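Local coordinates for genome polyprotein (PDB 6QWT) that acts as the viral RNA-dependent RNA polymerase 3Dpol, the C-terminal part of the polyprotein, which probably copies the RNA genome during replication, at residues S314-H319 against W327-Y332; Y359-A364 against S368-T373. All coordinates share one frame; numbering follows the deposited sequence.

Contact 1. Residues S314-H319 against W327-Y332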
ATOM      1  N   SER A 314       1.940  18.993   8.424  1.00 21.65           N
ATOM      2  CA  SER A 314       2.186  20.324   7.873  1.00 21.21           C
ATOM      3  C   SER A 314       0.883  21.088   7.665  1.00 24.97           C
ATOM      4  O   SER A 314       0.879  22.326   7.670  1.00 23.25           O
ATOM      5  CB  SER A 314       2.972  20.225   6.560  1.00 22.36           C
ATOM      6  OG  SER A 314       2.130  19.880   5.473  1.00 20.63           O
ATOM      7  N   ALA A 315      -0.227  20.370   7.486  1.00 23.33           N
ATOM      8  CA  ALA A 315      -1.536  21.006   7.390  1.00 22.31           C
ATOM      9  C   ALA A 315      -2.068  21.399   8.763  1.00 24.11           C
ATOM     10  O   ALA A 315      -2.607  22.499   8.936  1.00 22.77           O
ATOM     11  CB  ALA A 315      -2.526  20.068   6.695  1.00 23.52           C
ATOM     12  N   MET A 316      -1.929  20.511   9.747  1.00 20.26           N
ATOM     13  CA  MET A 316      -2.443  20.800  11.079  1.00 25.41           C
ATOM     14  C   MET A 316      -1.630  21.894  11.767  1.00 27.43           C
ATOM     15  O   MET A 316      -2.180  22.659  12.569  1.00 25.37           O
ATOM     16  CB  MET A 316      -2.465  19.511  11.909  1.00 22.21           C
ATOM     17  CG  MET A 316      -3.194  18.353  11.212  1.00 26.74           C
ATOM     18  SD  MET A 316      -3.187  16.768  12.099  1.00 28.37           S
ATOM     19  CE  MET A 316      -1.675  16.922  13.021  1.00 27.98           C
ATOM     20  N   LEU A 317      -0.339  22.006  11.442  1.00 22.49           N
ATOM     21  CA  LEU A 317       0.505  23.029  12.048  1.00 25.39           C
ATOM     22  C   LEU A 317       0.064  24.443  11.688  1.00 27.43           C
ATOM     23  O   LEU A 317       0.426  25.388  12.396  1.00 27.04           O
ATOM     24  CB  LEU A 317       1.962  22.817  11.636  1.00 25.36           C
ATOM     25  CG  LEU A 317       2.728  21.789  12.469  1.00 26.61           C
ATOM     26  CD1 LEU A 317       4.065  21.472  11.819  1.00 20.67           C
ATOM     27  CD2 LEU A 317       2.913  22.288  13.894  1.00 20.69           C
ATOM     28  N   THR A 318      -0.696  24.614  10.607  1.00 26.11           N
ATOM     29  CA  THR A 318      -1.217  25.924  10.246  1.00 28.02           C
ATOM     30  C   THR A 318      -2.520  26.265  10.960  1.00 28.08           C
ATOM     31  O   THR A 318      -3.000  27.396  10.832  1.00 31.24           O
ATOM     32  CB  THR A 318      -1.429  26.023   8.729  1.00 24.37           C
ATOM     33  OG1 THR A 318      -2.569  25.245   8.350  1.00 24.36           O
ATOM     34  CG2 THR A 318      -0.201  25.520   7.979  1.00 25.94           C
ATOM     35  N   HIS A 319      -3.098  25.330  11.706  1.00 26.02           N
ATOM     36  CA  HIS A 319      -4.326  25.618  12.437  1.00 28.34           C
ATOM     37  C   HIS A 319      -4.002  26.357  13.731  1.00 28.78           C
ATOM     38  O   HIS A 319      -3.109  25.935  14.471  1.00 27.84           O
ATOM     39  CB  HIS A 319      -5.088  24.334  12.747  1.00 29.07           C
ATOM     40  CG  HIS A 319      -6.504  24.566  13.176  1.00 31.43           C
ATOM     41  ND1 HIS A 319      -6.837  25.049  14.425  1.00 29.67           N
ATOM     42  CD2 HIS A 319      -7.675  24.392  12.517  1.00 33.80           C
ATOM     43  CE1 HIS A 319      -8.149  25.156  14.519  1.00 30.08           C
ATOM     44  NE2 HIS A 319      -8.683  24.764  13.375  1.00 35.89           N
ATOM     45  N   TRP A 327      -2.397  14.580  19.467  1.00 26.03           N
ATOM     46  CA  TRP A 327      -2.791  14.126  18.143  1.00 23.73           C
ATOM     47  C   TRP A 327      -2.258  12.717  17.921  1.00 24.58           C
ATOM     48  O   TRP A 327      -1.274  12.305  18.543  1.00 20.53           O
ATOM     49  CB  TRP A 327      -2.274  15.073  17.051  1.00 25.65           C
ATOM     50  CG  TRP A 327      -0.787  15.261  17.076  1.00 25.22           C
ATOM     51  CD1 TRP A 327      -0.093  16.219  17.758  1.00 28.19           C
ATOM     52  CD2 TRP A 327       0.192  14.463  16.400  1.00 27.70           C
ATOM     53  NE1 TRP A 327       1.258  16.071  17.544  1.00 25.40           N
ATOM     54  CE2 TRP A 327       1.459  15.000  16.713  1.00 28.71           C
ATOM     55  CE3 TRP A 327       0.121  13.350  15.557  1.00 26.46           C
ATOM     56  CZ2 TRP A 327       2.642  14.459  16.214  1.00 28.53           C
ATOM     57  CZ3 TRP A 327       1.300  12.815  15.061  1.00 24.66           C
ATOM     58  CH2 TRP A 327       2.541  13.369  15.392  1.00 25.72           C
ATOM     59  N   ARG A 328      -2.922  11.984  17.029  1.00 20.04           N
ATOM     60  CA  ARG A 328      -2.458  10.667  16.616  1.00 25.49           C
ATOM     61  C   ARG A 328      -2.833  10.446  15.160  1.00 22.28           C
ATOM     62  O   ARG A 328      -3.953  10.755  14.747  1.00 21.31           O
ATOM     63  CB  ARG A 328      -3.045   9.552  17.488  1.00 26.48           C
ATOM     64  CG  ARG A 328      -2.808   8.149  16.932  1.00 27.13           C
ATOM     65  CD  ARG A 328      -3.245   7.079  17.913  1.00 29.09           C
ATOM     66  NE  ARG A 328      -2.453   7.099  19.138  1.00 30.40           N
ATOM     67  CZ  ARG A 328      -1.251   6.544  19.258  1.00 34.46           C
ATOM     68  NH1 ARG A 328      -0.700   5.924  18.224  1.00 35.51           N
ATOM     69  NH2 ARG A 328      -0.599   6.610  20.411  1.00 32.80           N
ATOM     70  N   ILE A 329      -1.890   9.910  14.388  1.00 24.04           N
ATOM     71  CA  ILE A 329      -2.095   9.603  12.978  1.00 23.54           C
ATOM     72  C   ILE A 329      -1.796   8.126  12.759  1.00 21.41           C
ATOM     73  O   ILE A 329      -0.886   7.569  13.383  1.00 22.18           O
ATOM     74  CB  ILE A 329      -1.215  10.495  12.074  1.00 22.08           C
ATOM     75  CG1 ILE A 329      -1.658  11.959  12.173  1.00 23.10           C
ATOM     76  CG2 ILE A 329      -1.271  10.030  10.624  1.00 20.07           C
ATOM     77  CD1 ILE A 329      -0.745  12.940  11.443  1.00 17.97           C
ATOM     78  N   LEU A 330      -2.586   7.482  11.900  1.00 21.45           N
ATOM     79  CA  LEU A 330      -2.336   6.102  11.494  1.00 21.62           C
ATOM     80  C   LEU A 330      -2.555   6.001   9.993  1.00 23.91           C
ATOM     81  O   LEU A 330      -3.652   6.285   9.504  1.00 22.08           O
ATOM     82  CB  LEU A 330      -3.241   5.120  12.241  1.00 24.92           C
ATOM     83  CG  LEU A 330      -2.917   3.634  12.054  1.00 26.18           C
ATOM     84  CD1 LEU A 330      -1.578   3.277  12.687  1.00 23.37           C
ATOM     85  CD2 LEU A 330      -4.029   2.788  12.643  1.00 25.11           C
ATOM     86  N   CYS A 331      -1.515   5.593   9.273  1.00 22.05           N
ATOM     87  CA  CYS A 331      -1.492   5.631   7.821  1.00 24.36           C
ATOM     88  C   CYS A 331      -1.122   4.265   7.261  1.00 25.31           C
ATOM     89  O   CYS A 331      -0.293   3.545   7.827  1.00 26.61           O
ATOM     90  CB  CYS A 331      -0.488   6.683   7.316  1.00 25.27           C
ATOM     91  SG  CYS A 331      -0.989   8.400   7.562  1.00 28.34           S
ATOM     92  N   TYR A 332      -1.750   3.921   6.138  1.00 25.05           N
ATOM     93  CA  TYR A 332      -1.312   2.811   5.287  1.00 28.56           C
ATOM     94  C   TYR A 332      -1.462   3.292   3.847  1.00 27.81           C
ATOM     95  O   TYR A 332      -2.575   3.322   3.315  1.00 32.14           O
ATOM     96  CB  TYR A 332      -2.111   1.534   5.535  1.00 27.91           C
ATOM     97  CG  TYR A 332      -1.399   0.263   5.083  1.00 32.57           C
ATOM     98  CD1 TYR A 332      -1.303  -0.844   5.924  1.00 32.26           C
ATOM     99  CD2 TYR A 332      -0.823   0.172   3.820  1.00 35.18           C
ATOM    100  CE1 TYR A 332      -0.652  -2.001   5.516  1.00 34.28           C
ATOM    101  CE2 TYR A 332      -0.170  -0.977   3.406  1.00 35.46           C
ATOM    102  CZ  TYR A 332      -0.087  -2.058   4.258  1.00 37.04           C
ATOM    103  OH  TYR A 332       0.560  -3.199   3.845  1.00 41.51           O
TER

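Contact 2. Residues Y359-A364 against S368-T373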
ATOM      1  N   TYR A 359      -2.047  17.799  -3.444  1.00 27.58           N
ATOM      2  CA  TYR A 359      -2.905  16.765  -2.884  1.00 28.93           C
ATOM      3  C   TYR A 359      -4.375  17.133  -3.053  1.00 30.42           C
ATOM      4  O   TYR A 359      -4.778  18.270  -2.787  1.00 30.08           O
ATOM      5  CB  TYR A 359      -2.601  16.563  -1.402  1.00 26.97           C
ATOM      6  CG  TYR A 359      -1.228  16.022  -1.075  1.00 26.13           C
ATOM      7  CD1 TYR A 359      -0.702  14.930  -1.754  1.00 23.48           C
ATOM      8  CD2 TYR A 359      -0.471  16.591  -0.059  1.00 25.67           C
ATOM      9  CE1 TYR A 359       0.553  14.430  -1.434  1.00 24.18           C
ATOM     10  CE2 TYR A 359       0.777  16.101   0.264  1.00 24.73           C
ATOM     11  CZ  TYR A 359       1.284  15.021  -0.422  1.00 23.09           C
ATOM     12  OH  TYR A 359       2.530  14.544  -0.084  1.00 22.25           O
ATOM     13  N   LYS A 360      -5.177  16.165  -3.488  1.00 35.22           N
ATOM     14  CA  LYS A 360      -6.632  16.286  -3.521  1.00 36.20           C
ATOM     15  C   LYS A 360      -7.185  15.214  -2.593  1.00 37.24           C
ATOM     16  O   LYS A 360      -7.060  14.018  -2.874  1.00 36.43           O
ATOM     17  CB  LYS A 360      -7.182  16.123  -4.938  1.00 38.85           C
ATOM     18  CG  LYS A 360      -6.725  17.182  -5.932  1.00 40.67           C
ATOM     19  CD  LYS A 360      -7.206  16.837  -7.343  1.00 42.03           C
ATOM     20  CE  LYS A 360      -6.692  17.829  -8.378  1.00 56.43           C
ATOM     21  NZ  LYS A 360      -6.312  17.166  -9.665  1.00 58.09           N
ATOM     22  N   VAL A 361      -7.786  15.631  -1.487  1.00 38.45           N
ATOM     23  CA  VAL A 361      -8.174  14.711  -0.426  1.00 39.35           C
ATOM     24  C   VAL A 361      -9.694  14.637  -0.352  1.00 37.69           C
ATOM     25  O   VAL A 361     -10.391  15.630  -0.589  1.00 41.77           O
ATOM     26  CB  VAL A 361      -7.548  15.132   0.918  1.00 39.11           C
ATOM     27  CG1 VAL A 361      -8.404  16.155   1.635  1.00 34.34           C
ATOM     28  CG2 VAL A 361      -7.317  13.924   1.775  1.00 39.86           C
ATOM     29  N   THR A 362     -10.207  13.436  -0.057  1.00 39.64           N
ATOM     30  CA  THR A 362     -11.637  13.142  -0.093  1.00 45.55           C
ATOM     31  C   THR A 362     -12.029  12.198   1.043  1.00 47.15           C
ATOM     32  O   THR A 362     -11.154  11.581   1.667  1.00 41.06           O
ATOM     33  CB  THR A 362     -12.030  12.509  -1.434  1.00 47.58           C
ATOM     34  OG1 THR A 362     -11.260  11.320  -1.645  1.00 48.68           O
ATOM     35  CG2 THR A 362     -11.818  13.479  -2.596  1.00 43.57           C
ATOM     36  N   PRO A 363     -13.325  12.059   1.340  1.00 50.27           N
ATOM     37  CA  PRO A 363     -13.755  11.039   2.305  1.00 43.26           C
ATOM     38  C   PRO A 363     -13.390   9.635   1.846  1.00 49.59           C
ATOM     39  O   PRO A 363     -13.165   9.371   0.663  1.00 54.79           O
ATOM     40  CB  PRO A 363     -15.274  11.226   2.365  1.00 47.05           C
ATOM     41  CG  PRO A 363     -15.477  12.653   1.997  1.00 51.46           C
ATOM     42  CD  PRO A 363     -14.431  12.963   0.970  1.00 45.18           C
ATOM     43  N   ALA A 364     -13.348   8.720   2.814  1.00 49.96           N
ATOM     44  CA  ALA A 364     -12.864   7.365   2.584  1.00 56.20           C
ATOM     45  C   ALA A 364     -13.932   6.407   2.070  1.00 58.61           C
ATOM     46  O   ALA A 364     -13.596   5.270   1.716  1.00 55.14           O
ATOM     47  CB  ALA A 364     -12.264   6.798   3.876  1.00 47.39           C
ATOM     48  N   SER A 368     -18.237  11.865  -0.972  1.00 59.82           N
ATOM     49  CA  SER A 368     -18.264  13.125  -1.706  1.00 67.73           C
ATOM     50  C   SER A 368     -18.350  14.335  -0.785  1.00 67.42           C
ATOM     51  O   SER A 368     -18.368  15.473  -1.263  1.00 72.68           O
ATOM     52  CB  SER A 368     -19.433  13.149  -2.696  1.00 69.77           C
ATOM     53  OG  SER A 368     -20.637  13.511  -2.045  1.00 70.45           O
ATOM     54  N   THR A 369     -18.374  14.113   0.527  1.00 64.42           N
ATOM     55  CA  THR A 369     -18.476  15.216   1.471  1.00 59.36           C
ATOM     56  C   THR A 369     -18.049  14.737   2.852  1.00 54.95           C
ATOM     57  O   THR A 369     -18.211  13.563   3.194  1.00 55.06           O
ATOM     58  CB  THR A 369     -19.903  15.785   1.508  1.00 63.96           C
ATOM     59  OG1 THR A 369     -19.870  17.146   1.956  1.00 64.36           O
ATOM     60  CG2 THR A 369     -20.806  14.962   2.427  1.00 60.51           C
ATOM     61  N   PHE A 370     -17.475  15.654   3.630  1.00 51.21           N
ATOM     62  CA  PHE A 370     -17.090  15.113   4.927  1.00 47.58           C
ATOM     63  C   PHE A 370     -18.233  15.265   5.926  1.00 43.58           C
ATOM     64  O   PHE A 370     -18.949  16.271   5.901  1.00 45.66           O
ATOM     65  CB  PHE A 370     -15.844  15.816   5.458  1.00 43.11           C
ATOM     66  CG  PHE A 370     -14.582  15.442   4.729  1.00 41.94           C
ATOM     67  CD1 PHE A 370     -13.964  16.344   3.878  1.00 40.57           C
ATOM     68  CD2 PHE A 370     -14.013  14.190   4.893  1.00 38.88           C
ATOM     69  CE1 PHE A 370     -12.803  16.006   3.205  1.00 41.42           C
ATOM     70  CE2 PHE A 370     -12.850  13.846   4.224  1.00 44.79           C
ATOM     71  CZ  PHE A 370     -12.246  14.756   3.379  1.00 46.57           C
ATOM     72  N   PRO A 371     -18.423  14.285   6.802  1.00 43.96           N
ATOM     73  CA  PRO A 371     -19.471  14.403   7.816  1.00 44.18           C
ATOM     74  C   PRO A 371     -19.162  15.521   8.799  1.00 42.80           C
ATOM     75  O   PRO A 371     -18.010  15.914   9.003  1.00 43.93           O
ATOM     76  CB  PRO A 371     -19.458  13.035   8.506  1.00 37.18           C
ATOM     77  CG  PRO A 371     -18.080  12.514   8.279  1.00 38.14           C
ATOM     78  CD  PRO A 371     -17.665  13.031   6.929  1.00 43.62           C
ATOM     79  N   GLU A 372     -20.229  16.047   9.408  1.00 42.70           N
ATOM     80  CA  GLU A 372     -20.065  17.108  10.396  1.00 41.95           C
ATOM     81  C   GLU A 372     -19.284  16.611  11.607  1.00 40.53           C
ATOM     82  O   GLU A 372     -18.451  17.337  12.161  1.00 44.66           O
ATOM     83  CB  GLU A 372     -21.429  17.653  10.816  1.00 39.87           C
ATOM     84  N   THR A 373     -19.538  15.374  12.027  1.00 41.04           N
ATOM     85  CA  THR A 373     -18.780  14.744  13.098  1.00 35.68           C
ATOM     86  C   THR A 373     -18.471  13.306  12.701  1.00 35.76           C
ATOM     87  O   THR A 373     -19.055  12.762  11.759  1.00 34.22           O
ATOM     88  CB  THR A 373     -19.536  14.790  14.433  1.00 37.77           C
ATOM     89  OG1 THR A 373     -18.613  14.599  15.512  1.00 43.32           O
ATOM     90  CG2 THR A 373     -20.605  13.708  14.486  1.00 35.27           C
TER

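Contact 1. Residues S314-H319 against W327-Y332
The indole of W327 receives the methyl end of M316 obliquely: CE lies 4.3 Å from the ring plane, shifted toward the rim, and approaches W327 CG to 4.5 Å. The cation-pi partner of the same ring system is R80, and the ring of F322 meets it at an inclined angle. This is the palm of a picornaviral polymerase, where the end of the motif B helix, 298-316, passes over the start of strand 327-332, which leads into the YGDD sequence of motif C at Y332.

M316 carries the contact alone on its side. The chain from CA to SD is extended (chi2 177°), and the turn about the CG-SD bond (chi3 -28°) brings CE against both W327 and I329. There CE meets I329 CD1 at 4.4 Å. These are loose, purely apolar contacts among buried side chains, and no hydrogen bond crosses between the segments. T340, on the adjacent strand 335-340, touches both M316 and W327. The indole nitrogen is engaged too: NE1 is hydrogen-bonded to T324 O in the connecting loop.

Beyond M316 the chain leaves in a type I turn, M316 to H319, with H319 N bonded to M316 O at 3.0 Å. From the turn, T318 OG1 donates back to A315 O, in the residue before it, at 2.8 Å, with a C=O...OG1 angle of 147°.

Contact 2. Residues Y359-A364 against S368-T373
F370 reaches P363 through a first torsion that sets CG opposite its own carbonyl carbon and beside the backbone N (chi1 -72°), while chi2 of 108° turns the phenyl ring so that one face looks onto the pyrrolidine. P363 CG stands over that face, 3.8 Å from the ring centroid and 21° from the normal, a CH-pi contact displaced toward the rim; its closest ring carbon is CD2, at 3.6 Å. The far end of the ring extends along the backbone of the 359-364 segment: CE2 lies 3.4 Å from P363 N, and CZ is 3.5 Å from T362 C. The phenyl therefore packs on the T362-P363 peptide as well as on the proline. V361 CG1 approaches differently, at the ring edge near its plane, 4.4 Å from CZ.

P363 also meets main chain. Its CG comes within 3.1 Å of T369 O, a close carbon-to-oxygen approach, so that CG touches both this carbonyl and the ring of the next residue. S368, in a left-handed backbone conformation, helps bring the chain around, and its N lies 4.1 Å from P363 CG. No hydrogen bond joins the two segments; the surface loop is held across its ends by the pairing of P363 with F370 and by the smaller contacts around it.

The contact lies at the margin of the polymerase palm. Strand 360-362, part of the motif D region, pairs with the motif A strand, 230-235, through backbone hydrogen bonds between K360 and S235 and between T362 and D233. L232 of that strand touches both V361 and F370; on the helical side, V361 packs on A350 of helix 346-356 and F370 on P346 at its start.

How the contacts relate
From the N terminus, helix 298-316 runs first to contact 1, which closes the loop between this helix and strand 327-332, with seven residues between its two segments. The chain then forms the hairpin with strand 335-340, passes through helix 346-356 and enters strand 360-362, after which contact 2 closes a connection of three residues. The two follow in series, neither nested nor crossed. They do not touch, with nearest atoms about 7 Å apart, yet they involve the two outermost strands of one four-stranded antiparallel palm sheet. Helix 346-356 links their surroundings, meeting S314 through F352 and V361 through A350, while Y359 OH bonds to S311 OG on helix 298-316.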